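Local coordinates for GTP-binding nuclear protein GSP1 (Encephalitozoon cuniculi, PDB 4DJT) that binds guanine nucleotides as a Ran-family small GTPase, probably hydrolysing GTP and serving protein import into the nucleus and RNA export, at residues T25-R30 and L164-L169; P50-D55 and V60-V65. One frame throughout, in Å; residues are numbered along the deposited sequence.

Contact 1 of 2, residues T25-R30 and L164-L169; sequences TTYINR and LPFLHL. With MG (magnesium ion), chain D; GDP (guanosine-5'-diphosphate), chain C.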
ATOM      1  N   THR A  25       7.497  -2.500   2.313  1.00 12.21           N
ATOM      2  CA  THR A  25       7.664  -3.841   2.848  1.00 12.56           C
ATOM      3  C   THR A  25       7.535  -3.866   4.358  1.00 12.52           C
ATOM      4  O   THR A  25       6.854  -4.752   4.918  1.00 12.85           O
ATOM      5  CB  THR A  25       9.017  -4.426   2.363  1.00 12.56           C
ATOM      6  OG1 THR A  25       9.007  -4.453   0.926  1.00 12.20           O
ATOM      7  CG2 THR A  25       9.217  -5.822   2.895  1.00 12.12           C
ATOM      8  N   THR A  26       8.094  -2.863   5.028  1.00 13.55           N
ATOM      9  CA  THR A  26       7.944  -2.756   6.496  1.00 14.09           C
ATOM     10  C   THR A  26       6.468  -2.701   6.914  1.00 13.84           C
ATOM     11  O   THR A  26       6.056  -3.337   7.916  1.00 14.53           O
ATOM     12  CB  THR A  26       8.754  -1.570   7.080  1.00 14.87           C
ATOM     13  OG1 THR A  26      10.138  -1.704   6.678  1.00 15.46           O
ATOM     14  CG2 THR A  26       8.675  -1.567   8.627  1.00 15.47           C
ATOM     15  N   TYR A  27       5.677  -1.979   6.123  1.00 13.49           N
ATOM     16  CA  TYR A  27       4.255  -1.846   6.357  1.00 13.70           C
ATOM     17  C   TYR A  27       3.539  -3.181   6.274  1.00 13.36           C
ATOM     18  O   TYR A  27       2.880  -3.582   7.231  1.00 13.29           O
ATOM     19  CB  TYR A  27       3.650  -0.908   5.351  1.00 13.69           C
ATOM     20  CG  TYR A  27       2.143  -0.683   5.496  1.00 13.68           C
ATOM     21  CD1 TYR A  27       1.627   0.069   6.557  1.00 14.04           C
ATOM     22  CD2 TYR A  27       1.265  -1.138   4.544  1.00 13.69           C
ATOM     23  CE1 TYR A  27       0.273   0.312   6.670  1.00 13.64           C
ATOM     24  CE2 TYR A  27      -0.097  -0.900   4.648  1.00 13.28           C
ATOM     25  CZ  TYR A  27      -0.588  -0.181   5.723  1.00 13.57           C
ATOM     26  OH  TYR A  27      -1.964   0.062   5.804  1.00 13.90           O
ATOM     27  N   ILE A  28       3.696  -3.894   5.146  1.00 12.86           N
ATOM     28  CA  ILE A  28       2.827  -5.036   4.847  1.00 12.66           C
ATOM     29  C   ILE A  28       3.381  -6.396   5.280  1.00 12.53           C
ATOM     30  O   ILE A  28       2.617  -7.324   5.448  1.00 12.24           O
ATOM     31  CB  ILE A  28       2.505  -5.103   3.357  1.00 12.53           C
ATOM     32  CG1 ILE A  28       1.236  -5.949   3.088  1.00 13.09           C
ATOM     33  CG2 ILE A  28       3.747  -5.554   2.589  1.00 12.64           C
ATOM     34  CD1 ILE A  28      -0.058  -5.367   3.653  1.00 13.61           C
ATOM     35  N   ASN A  29       4.710  -6.519   5.422  1.00 11.92           N
ATOM     36  CA  ASN A  29       5.341  -7.826   5.542  1.00 12.19           C
ATOM     37  C   ASN A  29       5.210  -8.324   7.016  1.00 13.01           C
ATOM     38  O   ASN A  29       6.212  -8.454   7.754  1.00 12.38           O
ATOM     39  CB  ASN A  29       6.782  -7.741   5.097  1.00 12.18           C
ATOM     40  CG  ASN A  29       7.493  -9.081   5.101  1.00 12.30           C
ATOM     41  OD1 ASN A  29       6.867 -10.147   5.058  1.00 12.51           O
ATOM     42  ND2 ASN A  29       8.795  -9.031   5.168  1.00 12.29           N
ATOM     43  N   ARG A  30       3.946  -8.493   7.403  1.00 13.56           N
ATOM     44  CA  ARG A  30       3.547  -8.945   8.722  1.00 14.87           C
ATOM     45  C   ARG A  30       2.769 -10.232   8.560  1.00 14.69           C
ATOM     46  O   ARG A  30       2.367 -10.599   7.466  1.00 14.89           O
ATOM     47  CB  ARG A  30       2.718  -7.850   9.428  1.00 16.89           C
ATOM     48  CG  ARG A  30       3.493  -6.553   9.596  1.00 18.86           C
ATOM     49  CD  ARG A  30       2.603  -5.395  10.083  1.00 22.04           C
ATOM     50  NE  ARG A  30       3.337  -4.661  11.084  1.00 26.36           N
ATOM     51  CZ  ARG A  30       4.067  -3.577  10.868  1.00 29.58           C
ATOM     52  NH1 ARG A  30       4.729  -3.025  11.884  1.00 32.67           N
ATOM     53  NH2 ARG A  30       4.079  -2.992   9.683  1.00 31.39           N
ATOM     54  N   LEU A 164      -5.902   2.053   8.864  1.00 15.27           N
ATOM     55  CA  LEU A 164      -6.688   3.154   8.299  1.00 15.54           C
ATOM     56  C   LEU A 164      -6.810   3.095   6.757  1.00 14.32           C
ATOM     57  O   LEU A 164      -7.901   3.310   6.238  1.00 14.44           O
ATOM     58  CB  LEU A 164      -6.173   4.543   8.771  1.00 16.38           C
ATOM     59  CG  LEU A 164      -6.234   4.770  10.290  1.00 17.52           C
ATOM     60  CD1 LEU A 164      -5.764   6.195  10.598  1.00 18.24           C
ATOM     61  CD2 LEU A 164      -7.653   4.557  10.827  1.00 18.55           C
ATOM     62  N   PRO A 165      -5.687   2.814   6.023  1.00 13.67           N
ATOM     63  CA  PRO A 165      -5.849   2.750   4.572  1.00 13.04           C
ATOM     64  C   PRO A 165      -6.839   1.671   4.159  1.00 12.73           C
ATOM     65  O   PRO A 165      -7.626   1.876   3.247  1.00 11.98           O
ATOM     66  CB  PRO A 165      -4.437   2.440   4.071  1.00 13.83           C
ATOM     67  CG  PRO A 165      -3.560   3.055   5.157  1.00 13.95           C
ATOM     68  CD  PRO A 165      -4.285   2.649   6.407  1.00 13.79           C
ATOM     69  N   PHE A 166      -6.783   0.523   4.834  1.00 12.24           N
ATOM     70  CA  PHE A 166      -7.682  -0.596   4.498  1.00 12.36           C
ATOM     71  C   PHE A 166      -9.115  -0.272   4.871  1.00 12.15           C
ATOM     72  O   PHE A 166     -10.067  -0.604   4.141  1.00 12.25           O
ATOM     73  CB  PHE A 166      -7.211  -1.890   5.170  1.00 12.33           C
ATOM     74  CG  PHE A 166      -5.906  -2.379   4.657  1.00 12.32           C
ATOM     75  CD1 PHE A 166      -5.803  -2.880   3.381  1.00 12.09           C
ATOM     76  CD2 PHE A 166      -4.746  -2.259   5.414  1.00 11.68           C
ATOM     77  CE1 PHE A 166      -4.587  -3.260   2.863  1.00 12.04           C
ATOM     78  CE2 PHE A 166      -3.548  -2.649   4.907  1.00 12.09           C
ATOM     79  CZ  PHE A 166      -3.447  -3.165   3.639  1.00 11.78           C
ATOM     80  N   LEU A 167      -9.306   0.370   6.001  1.00 12.73           N
ATOM     81  CA  LEU A 167     -10.646   0.806   6.399  1.00 13.02           C
ATOM     82  C   LEU A 167     -11.258   1.715   5.344  1.00 13.07           C
ATOM     83  O   LEU A 167     -12.406   1.525   4.936  1.00 13.13           O
ATOM     84  CB  LEU A 167     -10.606   1.498   7.757  1.00 13.30           C
ATOM     85  CG  LEU A 167     -11.946   1.934   8.376  1.00 13.52           C
ATOM     86  CD1 LEU A 167     -12.900   0.758   8.531  1.00 13.83           C
ATOM     87  CD2 LEU A 167     -11.711   2.647   9.718  1.00 13.92           C
ATOM     88  N   HIS A 168     -10.500   2.716   4.896  1.00 12.76           N
ATOM     89  CA  HIS A 168     -10.973   3.597   3.810  1.00 13.10           C
ATOM     90  C   HIS A 168     -11.327   2.853   2.537  1.00 12.52           C
ATOM     91  O   HIS A 168     -12.381   3.068   1.943  1.00 13.12           O
ATOM     92  CB  HIS A 168      -9.946   4.668   3.476  1.00 13.03           C
ATOM     93  CG  HIS A 168     -10.453   5.689   2.488  1.00 13.96           C
ATOM     94  ND1 HIS A 168     -11.399   6.569   2.803  1.00 15.00           N
ATOM     95  CD2 HIS A 168     -10.179   5.877   1.134  1.00 14.04           C
ATOM     96  CE1 HIS A 168     -11.682   7.331   1.729  1.00 15.45           C
ATOM     97  NE2 HIS A 168     -10.948   6.902   0.713  1.00 15.02           N
ATOM     98  N   LEU A 169     -10.443   1.959   2.124  1.00 12.65           N
ATOM     99  CA  LEU A 169     -10.632   1.179   0.901  1.00 12.63           C
ATOM    100  C   LEU A 169     -11.890   0.305   0.988  1.00 12.92           C
ATOM    101  O   LEU A 169     -12.685   0.277   0.052  1.00 13.45           O
ATOM    102  CB  LEU A 169      -9.366   0.337   0.603  1.00 12.66           C
ATOM    103  CG  LEU A 169      -8.091   1.080   0.151  1.00 12.83           C
ATOM    104  CD1 LEU A 169      -6.866   0.165   0.142  1.00 12.69           C
ATOM    105  CD2 LEU A 169      -8.302   1.710  -1.235  1.00 13.36           C
TER
HETATM  106 MG    MG D 302      10.256  -3.462  -0.413  1.00 12.21          MG
HETATM  107  PB  GDP C 301      10.524  -0.317   0.679  1.00 13.64           P
HETATM  108  O1B GDP C 301       9.866  -1.706   0.719  1.00 11.67           O
HETATM  109  O2B GDP C 301       9.572   0.825   0.364  1.00 12.83           O
HETATM  110  O3B GDP C 301      11.829  -0.327  -0.112  1.00 13.09           O
HETATM  111  O3A GDP C 301      11.070   0.032   2.160  1.00 13.89           O
HETATM  112  PA  GDP C 301      11.443  -0.956   3.353  1.00 15.68           P
HETATM  113  O1A GDP C 301      10.216  -1.478   4.076  1.00 14.46           O
HETATM  114  O2A GDP C 301      12.451  -1.934   2.839  1.00 15.43           O
HETATM  115  O5' GDP C 301      12.145  -0.017   4.418  1.00 16.12           O
HETATM  116  C5' GDP C 301      13.260   0.789   3.991  1.00 17.59           C
HETATM  117  C4' GDP C 301      14.007   1.232   5.235  1.00 19.44           C
HETATM  118  O4' GDP C 301      13.204   2.146   5.953  1.00 19.89           O
HETATM  119  C3' GDP C 301      14.278   0.098   6.186  1.00 21.72           C
HETATM  120  O3' GDP C 301      15.516   0.345   6.822  1.00 26.15           O
HETATM  121  C2' GDP C 301      13.206   0.175   7.228  1.00 22.20           C
HETATM  122  O2' GDP C 301      13.592  -0.301   8.532  1.00 24.27           O
HETATM  123  C1' GDP C 301      12.938   1.663   7.239  1.00 21.20           C
HETATM  124  N9  GDP C 301      11.549   1.946   7.569  1.00 24.06           N
HETATM  125  C8  GDP C 301      10.422   1.513   6.959  1.00 22.34           C
HETATM  126  N7  GDP C 301       9.334   2.004   7.605  1.00 21.61           N
HETATM  127  C5  GDP C 301       9.765   2.804   8.578  1.00 22.48           C
HETATM  128  C6  GDP C 301       9.153   3.644   9.622  1.00 24.90           C
HETATM  129  O6  GDP C 301       7.897   3.760   9.741  1.00 20.98           O
HETATM  130  N1  GDP C 301       9.986   4.305  10.453  1.00 25.48           N
HETATM  131  C2  GDP C 301      11.342   4.205  10.355  1.00 28.50           C
HETATM  132  N2  GDP C 301      12.122   4.876  11.204  1.00 31.66           N
HETATM  133  N3  GDP C 301      11.961   3.449   9.427  1.00 27.42           N
HETATM  134  C4  GDP C 301      11.222   2.750   8.548  1.00 25.43           C
HETATM  135  O   HOH W   1       8.565  -3.238  -1.639  1.00 12.17           O
HETATM  136  O   HOH W   2      10.605  -5.254  -1.299  1.00 11.42           O
HETATM  137  O   HOH W   3      11.366  -2.378  -1.913  1.00 13.11           O
HETATM  138  O   HOH W   4      11.927  -3.669   0.848  1.00 11.97           O
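The backbones of the helical turn carrying Tyr27 and Ile28 and of the helix carrying Pro165 and Phe166 stay well apart, with the CA atoms of Tyr27 and Pro165 11.2 Å from each other, and side chains bridge the interval. Tyr27 covers most of it: its CG stands anti to the backbone N (chi1 -180°), which sends the ring straight at the other helix, where Pro165 and Phe166 come from the opposite direction. The phenol end settles between these two, Tyr27 OH lying 3.3 Å from Phe166 CE2 and 3.5 Å from Pro165 CG. The buried hydroxyl is hydrogen-bonded to the carbonyl oxygen of Phe162, just ahead of the second helix. Ile28 adds a lighter touch, its CD1 4.0 Å from Phe166 CZ, the two side chains crossing nearly at right angles.

The turn begins with Thr25, the last residue of the P-loop in this Ras-like G domain, and its N-terminal end holds the nucleotide. Thr25 OG1 binds magnesium at 2.1 Å, and GDP O1B with four waters completes six-fold coordination; Asp67 OD2 also hydrogen-bonds to that hydroxyl. On the alpha-phosphate, Thr26 grips one oxygen twice, through its N and through OG1, the latter 2.6 Å from GDP O1A.

Beyond the last helical residue the chain folds back through an inverse gamma turn centred on Asn29. Arg30 brings its guanidinium back to the helix end, where NH2 donates to Tyr27 O at 2.8 Å, the acceptor practically in the guanidinium plane. Arg30 NH1 reaches the carbonyl oxygen of Ala156, a residue of the nucleotide-binding loop.

Contact 2 of 2, residues P50-D55 and V60-V65; sequences PVTFLD and VIKFNV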
ATOM      1  N   PRO A  50      -2.159 -11.757   1.787  1.00 13.40           N
ATOM      2  CA  PRO A  50      -3.593 -11.690   2.127  1.00 14.02           C
ATOM      3  C   PRO A  50      -3.809 -11.187   3.536  1.00 13.83           C
ATOM      4  O   PRO A  50      -3.189 -11.694   4.479  1.00 13.62           O
ATOM      5  CB  PRO A  50      -4.079 -13.120   2.020  1.00 14.95           C
ATOM      6  CG  PRO A  50      -2.931 -13.937   1.595  1.00 14.91           C
ATOM      7  CD  PRO A  50      -1.706 -13.126   1.459  1.00 13.76           C
ATOM      8  N   VAL A  51      -4.687 -10.195   3.666  1.00 14.90           N
ATOM      9  CA  VAL A  51      -5.149  -9.719   4.984  1.00 15.27           C
ATOM     10  C   VAL A  51      -6.701  -9.632   4.990  1.00 16.17           C
ATOM     11  O   VAL A  51      -7.314  -8.952   4.148  1.00 17.17           O
ATOM     12  CB  VAL A  51      -4.482  -8.396   5.412  1.00 15.50           C
ATOM     13  CG1 VAL A  51      -4.739  -7.266   4.399  1.00 14.81           C
ATOM     14  CG2 VAL A  51      -4.943  -7.997   6.806  1.00 15.84           C
ATOM     15  N   THR A  52      -7.291 -10.332   5.949  1.00 16.72           N
ATOM     16  CA  THR A  52      -8.725 -10.446   6.101  1.00 18.08           C
ATOM     17  C   THR A  52      -9.167  -9.680   7.350  1.00 18.00           C
ATOM     18  O   THR A  52      -8.576  -9.803   8.429  1.00 18.28           O
ATOM     19  CB  THR A  52      -9.156 -11.907   6.250  1.00 19.39           C
ATOM     20  OG1 THR A  52      -8.753 -12.629   5.077  1.00 20.42           O
ATOM     21  CG2 THR A  52     -10.710 -11.994   6.419  1.00 19.59           C
ATOM     22  N   PHE A  53     -10.218  -8.889   7.169  1.00 17.63           N
ATOM     23  CA  PHE A  53     -10.907  -8.228   8.251  1.00 18.20           C
ATOM     24  C   PHE A  53     -12.361  -8.693   8.245  1.00 19.76           C
ATOM     25  O   PHE A  53     -12.937  -8.957   7.197  1.00 19.76           O
ATOM     26  CB  PHE A  53     -10.904  -6.703   8.029  1.00 17.28           C
ATOM     27  CG  PHE A  53      -9.545  -6.087   7.963  1.00 16.71           C
ATOM     28  CD1 PHE A  53      -8.874  -5.997   6.760  1.00 16.44           C
ATOM     29  CD2 PHE A  53      -8.934  -5.610   9.086  1.00 17.19           C
ATOM     30  CE1 PHE A  53      -7.618  -5.437   6.685  1.00 16.15           C
ATOM     31  CE2 PHE A  53      -7.671  -5.006   9.015  1.00 17.17           C
ATOM     32  CZ  PHE A  53      -7.031  -4.914   7.806  1.00 15.97           C
ATOM     33  N   LEU A  54     -12.947  -8.755   9.420  1.00 21.51           N
ATOM     34  CA  LEU A  54     -14.402  -8.935   9.548  1.00 23.10           C
ATOM     35  C   LEU A  54     -15.008  -7.573   9.830  1.00 23.25           C
ATOM     36  O   LEU A  54     -14.496  -6.802  10.666  1.00 22.59           O
ATOM     37  CB  LEU A  54     -14.663  -9.905  10.697  1.00 25.67           C
ATOM     38  CG  LEU A  54     -16.049 -10.461  10.978  1.00 28.32           C
ATOM     39  CD1 LEU A  54     -16.659 -11.131   9.758  1.00 29.44           C
ATOM     40  CD2 LEU A  54     -15.907 -11.479  12.110  1.00 29.85           C
ATOM     41  N   ASP A  55     -16.062  -7.221   9.108  1.00 24.27           N
ATOM     42  CA  ASP A  55     -16.730  -5.972   9.380  1.00 25.42           C
ATOM     43  C   ASP A  55     -17.930  -6.109  10.341  1.00 26.21           C
ATOM     44  O   ASP A  55     -18.230  -7.204  10.859  1.00 24.46           O
ATOM     45  CB  ASP A  55     -17.078  -5.233   8.067  1.00 26.87           C
ATOM     46  CG  ASP A  55     -18.318  -5.768   7.381  1.00 29.51           C
ATOM     47  OD1 ASP A  55     -19.131  -6.441   8.052  1.00 30.89           O
ATOM     48  OD2 ASP A  55     -18.488  -5.469   6.167  1.00 29.86           O
ATOM     49  N   VAL A  60     -16.768 -10.781   5.392  1.00 26.20           N
ATOM     50  CA  VAL A  60     -15.342 -11.095   5.349  1.00 25.91           C
ATOM     51  C   VAL A  60     -14.759 -10.286   4.206  1.00 24.12           C
ATOM     52  O   VAL A  60     -15.174 -10.449   3.051  1.00 25.29           O
ATOM     53  CB  VAL A  60     -15.088 -12.587   5.038  1.00 27.99           C
ATOM     54  CG1 VAL A  60     -13.646 -12.954   5.318  1.00 28.34           C
ATOM     55  CG2 VAL A  60     -16.040 -13.474   5.811  1.00 30.28           C
ATOM     56  N   ILE A  61     -13.790  -9.434   4.518  1.00 22.00           N
ATOM     57  CA  ILE A  61     -13.204  -8.568   3.534  1.00 20.67           C
ATOM     58  C   ILE A  61     -11.746  -8.903   3.417  1.00 19.15           C
ATOM     59  O   ILE A  61     -11.012  -8.765   4.388  1.00 19.75           O
ATOM     60  CB  ILE A  61     -13.390  -7.108   3.933  1.00 20.47           C
ATOM     61  CG1 ILE A  61     -14.871  -6.795   3.894  1.00 21.16           C
ATOM     62  CG2 ILE A  61     -12.605  -6.194   2.987  1.00 20.12           C
ATOM     63  CD1 ILE A  61     -15.243  -5.423   4.432  1.00 21.32           C
ATOM     64  N   LYS A  62     -11.342  -9.401   2.259  1.00 18.60           N
ATOM     65  CA  LYS A  62      -9.952  -9.835   2.068  1.00 18.82           C
ATOM     66  C   LYS A  62      -9.267  -8.934   1.068  1.00 17.01           C
ATOM     67  O   LYS A  62      -9.771  -8.720  -0.067  1.00 17.22           O
ATOM     68  CB  LYS A  62      -9.848 -11.305   1.601  1.00 20.21           C
ATOM     69  CG  LYS A  62      -8.389 -11.721   1.318  1.00 21.11           C
ATOM     70  CD  LYS A  62      -8.270 -13.165   0.832  1.00 23.23           C
ATOM     71  CE  LYS A  62      -8.441 -14.130   1.957  1.00 24.04           C
ATOM     72  NZ  LYS A  62      -8.582 -15.505   1.411  1.00 25.75           N
ATOM     73  N   PHE A  63      -8.129  -8.386   1.486  1.00 15.44           N
ATOM     74  CA  PHE A  63      -7.262  -7.639   0.588  1.00 14.16           C
ATOM     75  C   PHE A  63      -6.061  -8.523   0.213  1.00 14.59           C
ATOM     76  O   PHE A  63      -5.351  -9.040   1.075  1.00 14.72           O
ATOM     77  CB  PHE A  63      -6.782  -6.358   1.278  1.00 13.57           C
ATOM     78  CG  PHE A  63      -7.905  -5.421   1.653  1.00 13.00           C
ATOM     79  CD1 PHE A  63      -8.449  -4.567   0.711  1.00 13.33           C
ATOM     80  CD2 PHE A  63      -8.392  -5.379   2.944  1.00 13.34           C
ATOM     81  CE1 PHE A  63      -9.458  -3.655   1.046  1.00 13.23           C
ATOM     82  CE2 PHE A  63      -9.392  -4.489   3.301  1.00 13.11           C
ATOM     83  CZ  PHE A  63      -9.942  -3.632   2.358  1.00 13.04           C
ATOM     84  N   ASN A  64      -5.822  -8.658  -1.081  1.00 14.40           N
ATOM     85  CA  ASN A  64      -4.627  -9.323  -1.556  1.00 13.99           C
ATOM     86  C   ASN A  64      -3.664  -8.247  -1.927  1.00 13.06           C
ATOM     87  O   ASN A  64      -3.803  -7.605  -2.992  1.00 12.66           O
ATOM     88  CB  ASN A  64      -4.980 -10.214  -2.761  1.00 14.79           C
ATOM     89  CG  ASN A  64      -5.654 -11.502  -2.341  1.00 15.41           C
ATOM     90  OD1 ASN A  64      -5.235 -12.166  -1.367  1.00 14.94           O
ATOM     91  ND2 ASN A  64      -6.708 -11.886  -3.078  1.00 15.61           N
ATOM     92  N   VAL A  65      -2.746  -7.952  -0.999  1.00 12.80           N
ATOM     93  CA  VAL A  65      -1.915  -6.782  -1.093  1.00 12.12           C
ATOM     94  C   VAL A  65      -0.559  -7.171  -1.710  1.00 12.21           C
ATOM     95  O   VAL A  65       0.150  -7.996  -1.175  1.00 11.90           O
ATOM     96  CB  VAL A  65      -1.712  -6.107   0.303  1.00 12.23           C
ATOM     97  CG1 VAL A  65      -0.982  -4.774   0.128  1.00 11.89           C
ATOM     98  CG2 VAL A  65      -3.039  -5.927   0.998  1.00 12.09           C
TER
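Val51 O receives the shortest backbone bond of this antiparallel pair, from Phe63 N at 2.8 Å, and Lys62 CA adds a longer CH...O contact to the same oxygen. The reciprocal bond runs from Val51 N to Phe63 O, which Pro50 CA approaches in the same way at 3.3 Å. Phe53 and Ile61 form the next hydrogen-bonded pair, with Phe53 N to Ile61 O and Ile61 N to Phe53 O both 2.9 Å; the strand axes run at 160° to each other.

Within the paired residues, side chains alternate between the faces. Val51, Phe53, Ile61 and Phe63 share the buried one. There the Phe53 ring presents CD1 to the edge of the Phe63 ring, close to that ring's plane and 3.8 Å from CE2, the side chains crossing at about a right angle. Val51 CG1, set between the backbone N and the carbonyl carbon (chi1 59°), reaches both Phe63 CB and Val65 CG2. Phe181 stacks on Phe53, while Leu169 and Ala170 of helix 164-174 touch Phe63.

On the other face, Thr52 OG1 lies beside the aliphatic part of Lys62, with CE 3.5 Å away; the hydroxyl's hydrogen-bonding partner is Asp33. These strands make the beta hairpin 46-54/60-68 of the Ras-like fold, whose first strand starts where the predicted switch region 38-46 ends. Near its turn, Asp55 OD2 lies beside Ile61 CD1 but is hydrogen-bonded to Asn59. Between the two segments the hydrogen bonds are thus all main-chain ones, while the side chains give the hairpin one oily face and one mixed face.

The two contacts, whose centres are 11 Å apart, share one hydrophobic core, contact 2 being nested within the loop of chain that contact 1 closes. Phe166 is the main go-between: its CE1 meets Val65 CG2 at 3.6 Å, its CB approaches Phe53 CE1 at 3.9 Å, and its carbonyl oxygen lies 3.5 Å from Phe63 CZ. From the 25-30 side, Ile28 CD1 packs on Val65 CG1 at 3.7 Å. Contact 1 holds Thr25, which binds magnesium and GDP, and Thr26, which binds GDP. In contact 2 the Val65 side chain is still about 11 Å from GDP and from magnesium at the nearest atoms, though its strand runs on to Asp67, which hydrogen-bonds to Thr25.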